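Local coordinates for enoyl-CoA hydratase/isomerase (Pseudomonas aeruginosa, PDB 3LAO), which probably hydrates the steroid enoyl-CoA (22E)-3-oxochola-4,22-dien-24-oyl-CoA to its 22-hydroxy product, acting as a homotrimer of the crotonase-like family, at residues L108-Q113 and E122-A127. Sequence-based numbering, arbitrary orientation.
Sequences LVVAVQ and ELMLNA
The beta-alpha-beta crossover of the crotonase fold, in which helix 119-125 belongs to the connection between the adjacent parallel strands 108-112 and 129-133, brings Leu108, Val110 and Val112 of the first strand against Met124 and Ala127. These three alternate residues point from one face of the strand toward the segment 122-127, while Val109 and Ala111 point away and meet Ala200 of helix 196-209. Ala127, just past the helix, comes nearest in backbone: its CA is 5.1 Å from the CA of Leu108. Ala127 CB sits 3.6 Å from Leu108 O and 4.1 Å from Leu108 CG. Two residues further along the strand, Val110 CG1 touches both Ala127 CB and Met124 CG, each at 3.7 Å. That branch stands between the backbone N and the carbonyl carbon of Val110 (chi1 67°), which places one methyl against two partners. Met124, a selenomethionine, crosses Val110 and Val112 at about a right angle; nearly straight through chi1 and chi2 (-169° and -175°), its chain carries Met124 SE to 4.2 Å from Val112 CG1. Ala130 of strand 129-133 also touches Val110 and Met124. The touching residues are buried and their side-chain contacts apolar, so cohesion between strand 108-112 and the segment 122-127 rests on methyl, methylene and selenium packing, whereas the strand has backbone hydrogen bonds to strands 59-64 and 129-133.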
ATOM      1  N   LEU B 108      13.704 -11.336   9.055  1.00 29.46           N
ATOM      2  CA  LEU B 108      14.969 -10.626   9.002  1.00 26.09           C
ATOM      3  C   LEU B 108      14.791  -9.225   9.550  1.00 27.62           C
ATOM      4  O   LEU B 108      13.842  -8.531   9.218  1.00 31.20           O
ATOM      5  CB  LEU B 108      15.470 -10.579   7.565  1.00 31.91           C
ATOM      6  CG  LEU B 108      16.683  -9.697   7.276  1.00 33.28           C
ATOM      7  CD1 LEU B 108      17.876 -10.315   7.873  1.00 37.71           C
ATOM      8  CD2 LEU B 108      16.812  -9.699   5.796  1.00 40.65           C
ATOM      9  N   VAL B 109      15.697  -8.826  10.420  1.00 31.22           N
ATOM     10  CA  VAL B 109      15.679  -7.513  11.003  1.00 34.61           C
ATOM     11  C   VAL B 109      16.977  -6.875  10.533  1.00 37.99           C
ATOM     12  O   VAL B 109      18.006  -7.546  10.461  1.00 35.10           O
ATOM     13  CB  VAL B 109      15.705  -7.590  12.535  1.00 33.05           C
ATOM     14  CG1 VAL B 109      16.088  -6.222  13.136  1.00 25.30           C
ATOM     15  CG2 VAL B 109      14.378  -8.077  13.063  1.00 35.41           C
ATOM     16  N   VAL B 110      16.937  -5.593  10.199  1.00 31.20           N
ATOM     17  CA  VAL B 110      18.134  -4.961   9.734  1.00 25.72           C
ATOM     18  C   VAL B 110      18.431  -3.658  10.472  1.00 31.75           C
ATOM     19  O   VAL B 110      17.521  -2.836  10.722  1.00 34.60           O
ATOM     20  CB  VAL B 110      18.091  -4.726   8.203  1.00 33.34           C
ATOM     21  CG1 VAL B 110      16.992  -3.655   7.823  1.00 27.10           C
ATOM     22  CG2 VAL B 110      19.460  -4.287   7.753  1.00 27.84           C
ATOM     23  N   ALA B 111      19.705  -3.471  10.807  1.00 31.04           N
ATOM     24  CA  ALA B 111      20.206  -2.220  11.407  1.00 29.99           C
ATOM     25  C   ALA B 111      21.124  -1.461  10.441  1.00 27.38           C
ATOM     26  O   ALA B 111      22.087  -2.032   9.940  1.00 27.55           O
ATOM     27  CB  ALA B 111      20.965  -2.539  12.712  1.00 25.64           C
ATOM     28  N   VAL B 112      20.850  -0.177  10.207  1.00 24.40           N
ATOM     29  CA  VAL B 112      21.650   0.639   9.283  1.00 28.35           C
ATOM     30  C   VAL B 112      22.128   1.973   9.872  1.00 33.65           C
ATOM     31  O   VAL B 112      21.398   2.657  10.591  1.00 29.21           O
ATOM     32  CB  VAL B 112      20.865   1.045   8.039  1.00 28.39           C
ATOM     33  CG1 VAL B 112      20.298  -0.166   7.312  1.00 27.73           C
ATOM     34  CG2 VAL B 112      19.800   1.930   8.455  1.00 32.36           C
ATOM     35  N   GLN B 113      23.322   2.371   9.462  1.00 33.34           N
ATOM     36  CA  GLN B 113      23.946   3.604   9.934  1.00 38.44           C
ATOM     37  C   GLN B 113      24.782   4.265   8.853  1.00 37.36           C
ATOM     38  O   GLN B 113      25.343   3.593   7.961  1.00 30.00           O
ATOM     39  CB  GLN B 113      24.877   3.309  11.110  1.00 37.57           C
ATOM     40  CG  GLN B 113      26.262   2.777  10.696  1.00 34.09           C
ATOM     41  CD  GLN B 113      26.286   1.279  10.412  1.00 42.76           C
ATOM     42  OE1 GLN B 113      25.377   0.730   9.761  1.00 41.93           O
ATOM     43  NE2 GLN B 113      27.357   0.606  10.872  1.00 42.10           N
ATOM     44  N   GLU B 122      17.361  -0.992  -1.015  1.00 28.91           N
ATOM     45  CA  GLU B 122      16.583  -2.147  -1.443  1.00 28.49           C
ATOM     46  C   GLU B 122      16.835  -3.305  -0.504  1.00 32.28           C
ATOM     47  O   GLU B 122      15.954  -4.110  -0.233  1.00 36.94           O
ATOM     48  CB  GLU B 122      16.931  -2.542  -2.878  1.00 21.36           C
ATOM     49  CG  GLU B 122      15.684  -2.632  -3.811  1.00 92.97           C
ATOM     50  CD  GLU B 122      14.946  -4.011  -3.713  1.00124.17           C
ATOM     51  OE1 GLU B 122      14.012  -4.148  -2.881  1.00122.74           O
ATOM     52  OE2 GLU B 122      15.290  -4.954  -4.479  1.00122.17           O
ATOM     53  N   LEU B 123      18.045  -3.363   0.028  1.00 33.09           N
ATOM     54  CA  LEU B 123      18.407  -4.444   0.909  1.00 34.73           C
ATOM     55  C   LEU B 123      17.601  -4.250   2.182  1.00 37.17           C
ATOM     56  O   LEU B 123      17.038  -5.190   2.733  1.00 37.66           O
ATOM     57  CB  LEU B 123      19.893  -4.370   1.188  1.00 40.37           C
ATOM     58  CG  LEU B 123      20.575  -5.516   1.903  1.00 39.48           C
ATOM     59  CD1 LEU B 123      20.275  -6.827   1.183  1.00 39.19           C
ATOM     60  CD2 LEU B 123      22.071  -5.218   1.938  1.00 36.59           C
HETATM   61  N   MSE B 124      17.508  -2.999   2.607  1.00 35.30           N
HETATM   62  CA  MSE B 124      16.756  -2.663   3.791  1.00 38.74           C
HETATM   63  C   MSE B 124      15.254  -2.936   3.670  1.00 36.68           C
HETATM   64  O   MSE B 124      14.612  -3.337   4.638  1.00 43.53           O
HETATM   65  CB  MSE B 124      16.979  -1.201   4.106  1.00 42.50           C
HETATM   66  CG  MSE B 124      16.474  -0.809   5.437  1.00 40.49           C
HETATM   67 SE   MSE B 124      16.677   1.095   5.645  0.69 43.42          SE
HETATM   68  CE  MSE B 124      15.371   1.708   4.343  1.00 24.14           C
ATOM     69  N   LEU B 125      14.685  -2.729   2.489  1.00 36.03           N
ATOM     70  CA  LEU B 125      13.234  -2.895   2.321  1.00 34.00           C
ATOM     71  C   LEU B 125      12.831  -4.356   2.151  1.00 36.80           C
ATOM     72  O   LEU B 125      11.663  -4.665   2.059  1.00 40.13           O
ATOM     73  CB  LEU B 125      12.724  -2.123   1.116  1.00 27.58           C
ATOM     74  CG  LEU B 125      12.917  -0.612   1.144  1.00 33.50           C
ATOM     75  CD1 LEU B 125      12.636  -0.009  -0.243  1.00 20.28           C
ATOM     76  CD2 LEU B 125      12.013  -0.036   2.226  1.00 40.61           C
ATOM     77  N   ASN B 126      13.808  -5.241   2.067  1.00 28.76           N
ATOM     78  CA  ASN B 126      13.539  -6.638   1.969  1.00 28.39           C
ATOM     79  C   ASN B 126      13.447  -7.260   3.362  1.00 31.30           C
ATOM     80  O   ASN B 126      13.219  -8.445   3.524  1.00 45.97           O
ATOM     81  CB  ASN B 126      14.649  -7.303   1.177  1.00 36.50           C
ATOM     82  CG  ASN B 126      14.312  -8.728   0.803  1.00 48.40           C
ATOM     83  OD1 ASN B 126      13.351  -8.970   0.063  1.00 56.26           O
ATOM     84  ND2 ASN B 126      15.080  -9.688   1.330  1.00 42.26           N
ATOM     85  N   ALA B 127      13.635  -6.454   4.378  1.00 27.51           N
ATOM     86  CA  ALA B 127      13.597  -6.946   5.744  1.00 30.21           C
ATOM     87  C   ALA B 127      12.213  -6.707   6.390  1.00 33.45           C
ATOM     88  O   ALA B 127      11.368  -6.017   5.839  1.00 30.51           O
ATOM     89  CB  ALA B 127      14.666  -6.261   6.544  1.00 20.93           C
TER